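Local coordinates for twitching motility pilus retraction protein (Geobacter sulfurreducens PCA, PDB 5ZFQ), which probably hydrolyses ATP as a six-subunit motor to power retraction of the type IV pilus, at residues A[130-134]-A[135-139]; A[347-350]-A[351-355]. All coordinates share one frame; numbering follows the deposited sequence.

Contact 1 of 2, residues A[130-134]-A[135-139]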
loop_
_atom_site.group_PDB
_atom_site.type_symbol
_atom_site.label_atom_id
_atom_site.label_comp_id
_atom_site.label_asym_id
_atom_site.label_seq_id
_atom_site.Cartn_x
_atom_site.Cartn_y
_atom_site.Cartn_z
ATOM N N LEU A 130 -8.251 -36.141 -27.431
ATOM C CA LEU A 130 -7.023 -36.793 -27.897
ATOM C C LEU A 130 -6.338 -37.651 -26.832
ATOM O O LEU A 130 -6.293 -37.280 -25.651
ATOM C CB LEU A 130 -6.031 -35.737 -28.392
ATOM C CG LEU A 130 -6.487 -34.866 -29.562
ATOM C CD1 LEU A 130 -5.592 -33.636 -29.682
ATOM C CD2 LEU A 130 -6.514 -35.685 -30.861
ATOM N N THR A 131 -5.784 -38.786 -27.247
ATOM C CA THR A 131 -5.112 -39.664 -26.290
ATOM C C THR A 131 -3.589 -39.394 -26.179
ATOM O O THR A 131 -3.022 -38.596 -26.930
ATOM C CB THR A 131 -5.362 -41.158 -26.639
ATOM O OG1 THR A 131 -4.851 -41.989 -25.580
ATOM C CG2 THR A 131 -4.716 -41.542 -27.963
ATOM N N PHE A 132 -2.951 -40.048 -25.213
ATOM C CA PHE A 132 -1.507 -39.970 -25.038
ATOM C C PHE A 132 -0.762 -40.375 -26.305
ATOM O O PHE A 132 0.184 -39.701 -26.713
ATOM C CB PHE A 132 -1.064 -40.863 -23.883
ATOM C CG PHE A 132 -1.736 -40.551 -22.588
ATOM C CD1 PHE A 132 -2.970 -41.097 -22.285
ATOM C CD2 PHE A 132 -1.134 -39.706 -21.676
ATOM C CE1 PHE A 132 -3.593 -40.812 -21.084
ATOM C CE2 PHE A 132 -1.745 -39.413 -20.486
ATOM C CZ PHE A 132 -2.977 -39.969 -20.183
ATOM N N GLU A 133 -1.201 -41.487 -26.897
ATOM C CA GLU A 133 -0.680 -41.993 -28.164
ATOM C C GLU A 133 -0.661 -40.880 -29.193
ATOM O O GLU A 133 0.382 -40.561 -29.775
ATOM C CB GLU A 133 -1.527 -43.163 -28.698
ATOM C CG GLU A 133 -1.614 -44.445 -27.835
ATOM C CD GLU A 133 -2.012 -44.230 -26.360
ATOM O OE1 GLU A 133 -2.877 -43.371 -26.057
ATOM O OE2 GLU A 133 -1.468 -44.958 -25.498
ATOM N N GLU A 134 -1.834 -40.289 -29.397
ATOM C CA GLU A 134 -2.039 -39.253 -30.401
ATOM C C GLU A 134 -1.281 -37.958 -30.096
ATOM O O GLU A 134 -0.899 -37.223 -31.005
ATOM C CB GLU A 134 -3.537 -38.963 -30.540
ATOM C CG GLU A 134 -4.352 -40.114 -31.138
ATOM C CD GLU A 134 -5.811 -40.109 -30.674
ATOM O OE1 GLU A 134 -6.162 -39.267 -29.811
ATOM O OE2 GLU A 134 -6.596 -40.967 -31.150
ATOM N N LEU A 135 -1.064 -37.665 -28.822
ATOM C CA LEU A 135 -0.319 -36.467 -28.472
ATOM C C LEU A 135 1.190 -36.737 -28.490
ATOM O O LEU A 135 2.009 -35.819 -28.375
ATOM C CB LEU A 135 -0.771 -35.944 -27.109
ATOM C CG LEU A 135 -2.205 -35.411 -27.144
ATOM C CD1 LEU A 135 -2.692 -35.006 -25.770
ATOM C CD2 LEU A 135 -2.301 -34.245 -28.128
ATOM N N GLY A 136 1.554 -38.007 -28.646
ATOM C CA GLY A 136 2.955 -38.395 -28.667
ATOM C C GLY A 136 3.594 -38.390 -27.289
ATOM O O GLY A 136 4.824 -38.403 -27.155
ATOM N N LEU A 137 2.752 -38.357 -26.260
ATOM C CA LEU A 137 3.219 -38.457 -24.888
ATOM C C LEU A 137 3.747 -39.869 -24.639
ATOM O O LEU A 137 3.136 -40.852 -25.082
ATOM C CB LEU A 137 2.096 -38.109 -23.912
ATOM C CG LEU A 137 1.666 -36.644 -23.951
ATOM C CD1 LEU A 137 0.327 -36.440 -23.311
ATOM C CD2 LEU A 137 2.672 -35.792 -23.236
ATOM N N PRO A 138 4.903 -39.969 -23.946
ATOM C CA PRO A 138 5.511 -41.256 -23.577
ATOM C C PRO A 138 4.688 -41.956 -22.487
ATOM O O PRO A 138 3.898 -41.297 -21.786
ATOM C CB PRO A 138 6.896 -40.854 -23.069
ATOM C CG PRO A 138 6.710 -39.461 -22.531
ATOM C CD PRO A 138 5.641 -38.818 -23.380
ATOM N N VAL A 139 4.868 -43.262 -22.342
ATOM C CA VAL A 139 4.031 -44.041 -21.442
ATOM C C VAL A 139 4.150 -43.581 -19.992
ATOM O O VAL A 139 3.259 -43.834 -19.181
ATOM C CB VAL A 139 4.381 -45.523 -21.515
ATOM C CG1 VAL A 139 4.402 -45.983 -22.979
ATOM C CG2 VAL A 139 5.718 -45.772 -20.849
#

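Contact 2 of 2, residues A[347-350]-A[351-355]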
loop_
_atom_site.group_PDB
_atom_site.type_symbol
_atom_site.label_atom_id
_atom_site.label_comp_id
_atom_site.label_asym_id
_atom_site.label_seq_id
_atom_site.Cartn_x
_atom_site.Cartn_y
_atom_site.Cartn_z
ATOM N N SER A 347 15.009 -35.421 -24.611
ATOM C CA SER A 347 13.851 -35.277 -25.493
ATOM C C SER A 347 14.240 -34.628 -26.815
ATOM O O SER A 347 13.883 -35.134 -27.884
ATOM C CB SER A 347 12.744 -34.450 -24.817
ATOM O OG SER A 347 11.564 -34.422 -25.610
ATOM N N LEU A 348 14.952 -33.499 -26.740
ATOM C CA LEU A 348 15.437 -32.822 -27.951
ATOM C C LEU A 348 16.267 -33.781 -28.817
ATOM O O LEU A 348 16.101 -33.843 -30.041
ATOM C CB LEU A 348 16.269 -31.585 -27.593
ATOM C CG LEU A 348 15.508 -30.349 -27.123
ATOM C CD1 LEU A 348 16.451 -29.287 -26.537
ATOM C CD2 LEU A 348 14.721 -29.792 -28.263
ATOM N N PHE A 349 17.151 -34.530 -28.160
ATOM C CA PHE A 349 18.022 -35.477 -28.837
ATOM C C PHE A 349 17.192 -36.523 -29.574
ATOM O O PHE A 349 17.573 -37.008 -30.642
ATOM C CB PHE A 349 18.970 -36.138 -27.824
ATOM C CG PHE A 349 19.777 -37.265 -28.391
ATOM C CD1 PHE A 349 20.978 -37.014 -29.050
ATOM C CD2 PHE A 349 19.340 -38.586 -28.264
ATOM C CE1 PHE A 349 21.739 -38.057 -29.579
ATOM C CE2 PHE A 349 20.089 -39.631 -28.792
ATOM C CZ PHE A 349 21.298 -39.363 -29.446
ATOM N N SER A 350 16.046 -36.854 -28.993
ATOM C CA SER A 350 15.167 -37.866 -29.539
ATOM C C SER A 350 14.445 -37.307 -30.768
ATOM O O SER A 350 14.311 -37.984 -31.795
ATOM C CB SER A 350 14.177 -38.331 -28.463
ATOM O OG SER A 350 13.348 -39.376 -28.934
ATOM N N LEU A 351 13.993 -36.062 -30.662
ATOM C CA LEU A 351 13.332 -35.404 -31.786
ATOM C C LEU A 351 14.271 -35.253 -32.985
ATOM O O LEU A 351 13.838 -35.363 -34.135
ATOM C CB LEU A 351 12.779 -34.041 -31.363
ATOM C CG LEU A 351 11.574 -34.200 -30.432
ATOM C CD1 LEU A 351 11.136 -32.867 -29.818
ATOM C CD2 LEU A 351 10.425 -34.890 -31.186
ATOM N N LEU A 352 15.551 -35.023 -32.711
ATOM C CA LEU A 352 16.556 -34.909 -33.764
ATOM C C LEU A 352 16.829 -36.239 -34.495
ATOM O O LEU A 352 16.949 -36.248 -35.721
ATOM C CB LEU A 352 17.856 -34.349 -33.181
ATOM C CG LEU A 352 17.779 -32.855 -32.876
ATOM C CD1 LEU A 352 19.004 -32.398 -32.087
ATOM C CD2 LEU A 352 17.627 -32.060 -34.180
ATOM N N GLN A 353 16.926 -37.346 -33.753
ATOM C CA GLN A 353 17.112 -38.673 -34.358
ATOM C C GLN A 353 16.009 -38.987 -35.354
ATOM O O GLN A 353 16.262 -39.528 -36.439
ATOM C CB GLN A 353 17.144 -39.779 -33.292
ATOM C CG GLN A 353 18.301 -39.707 -32.327
ATOM C CD GLN A 353 19.603 -39.368 -33.021
ATOM O OE1 GLN A 353 19.955 -39.972 -34.038
ATOM N NE2 GLN A 353 20.326 -38.387 -32.481
ATOM N N LYS A 354 14.788 -38.645 -34.954
ATOM C CA LYS A 354 13.589 -38.924 -35.723
ATOM C C LYS A 354 13.355 -37.848 -36.779
ATOM O O LYS A 354 12.396 -37.932 -37.551
ATOM C CB LYS A 354 12.373 -39.024 -34.788
ATOM C CG LYS A 354 12.496 -40.061 -33.673
ATOM C CD LYS A 354 11.254 -40.013 -32.794
ATOM C CE LYS A 354 11.323 -40.965 -31.606
ATOM N NZ LYS A 354 10.240 -40.646 -30.613
ATOM N N ARG A 355 14.232 -36.843 -36.790
ATOM C CA ARG A 355 14.165 -35.704 -37.713
ATOM C C ARG A 355 12.839 -34.942 -37.644
ATOM O O ARG A 355 12.297 -34.519 -38.670
ATOM C CB ARG A 355 14.406 -36.163 -39.154
ATOM C CG ARG A 355 15.808 -36.689 -39.446
ATOM C CD ARG A 355 15.809 -37.382 -40.777
ATOM N NE ARG A 355 17.109 -37.941 -41.123
ATOM C CZ ARG A 355 17.570 -39.113 -40.682
ATOM N NH1 ARG A 355 16.854 -39.862 -39.845
ATOM N NH2 ARG A 355 18.763 -39.534 -41.079
#

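Contact 1 of 2, residues A[130-134]-A[135-139]
Phe132 and Leu137 meet across the foot of a single helical turn, and their pairing marks the buried half of this local contact. The leucine methyl CD1 comes to 3.9 Å from CD2 of Phe132, reaching the ring obliquely. In Phe132, CG lies anti to the carbonyl carbon (chi1 -57°), which carries the ring to the flank where Leu137 waits. Both side chains are buried: Phe132 continues onto Ile169 and Lys172 of helix 162-176, while Leu137 rests on Thr165 of the same helix and on Leu305 of strand 303-310.

Beneath this pair the backbone closes the turn. Leu137 N gives a hydrogen bond of 2.9 Å to Phe132 O, and inside that loop Gly136 N reaches Glu133 O at 3.0 Å, arriving 65° out of the carbonyl plane. Leu135 N bonds to Thr131 O at 2.9 Å.

The other side is more open to solvent. Leu130, itself exposed, crosses Leu135 at about a right angle, touching through a methyl and CB, with CD1 of Leu130 3.7 Å from CD2 of Leu135. Leu135 is only partly exposed, since its side chain also touches Thr164 of helix 162-176. Nearby, Glu134, extended beyond CG, brings its carboxylate alongside Thr131, where OE1 accepts a nearly straight bond from Thr131 N, 2.6 Å long and entering from above the carboxylate plane. Glu133, also exposed, forms a salt bridge through OE2 with Lys142.

Gly136, with positive phi, ends the helical turn; the paired backbone bonds and the apolar Phe132–Leu137 contact that spans them are the signature of a Schellman motif.

Contact 2 of 2, residues A[347-350]-A[351-355]
Gln353 brings NE2 over one face of the Phe349 ring, one helical turn back, and this is the chief side-chain meeting here. NE2 stands 3.2 Å above the ring plane, displaced toward the rim where CE1 and CZ lie, and the amide is inclined 39° to the ring. Phe349 sends CG anti to its own nitrogen (chi1 172°), which brings the ring alongside the next turn; Gln353, bent at chi2, curls back to meet it, with CG 3.3 Å from Phe349 O. The ring also packs on Leu372, Met375 and Leu376 of helix 369-377, and Gln353 shares Leu376 with it.

The backbone contributes a regular ladder of hydrogen bonds. Leu351 N to Ser347 O measures 2.9 Å and Leu352 N to Leu348 O 3.0 Å, whereas the next two steps, Gln353 N to Phe349 O at 3.2 Å and Lys354 N to Ser350 O at 3.3 Å, are longer. At Arg355 phi turns positive and the helix closes in a Schellman motif. Among the side chains, Ser347 OG is hydrogen-bonded to Leu307 N of strand 303-310.

Contacts without hydrogen bonds complete the set. Leu351 and Leu352 run their CG atoms back along the carbonyl oxygens of Ser347 and Leu348, and farther out both leucines touch Ile357. On the more exposed flank the extended chain of Lys354 passes beside Ser350, whose OG lies 3.7 Å from CE of Lys354, a contact of van der Waals kind.

The partly positive NE2 over the electron-rich ring face is consistent with a weak, mostly electrostatic attraction, and the tilt of the amide argues against an N-H pointing straight at the ring.

Contact 1 comes first along the chain, at the short helix 132-135 and the loop leading to helix 139-144; contact 2 follows much later, near the end of helix 344-353. Their centres lie about 17 Å apart, on the same side of the chain's centre, and their nearest atoms remain about 7 Å from one another. Strand 303-310, an outer strand of the seven-stranded mixed sheet within this chain, is touched by both: Pro138 packs on Leu307, whose N bonds Ser347 OG. Contact 1 packs a helix end onto this probable nucleotide-binding sheet domain, including helix 162-176, which follows a probable P-loop, while contact 2 lies between the same strand and helix 369-377. Both helix ends close with a Schellman motif.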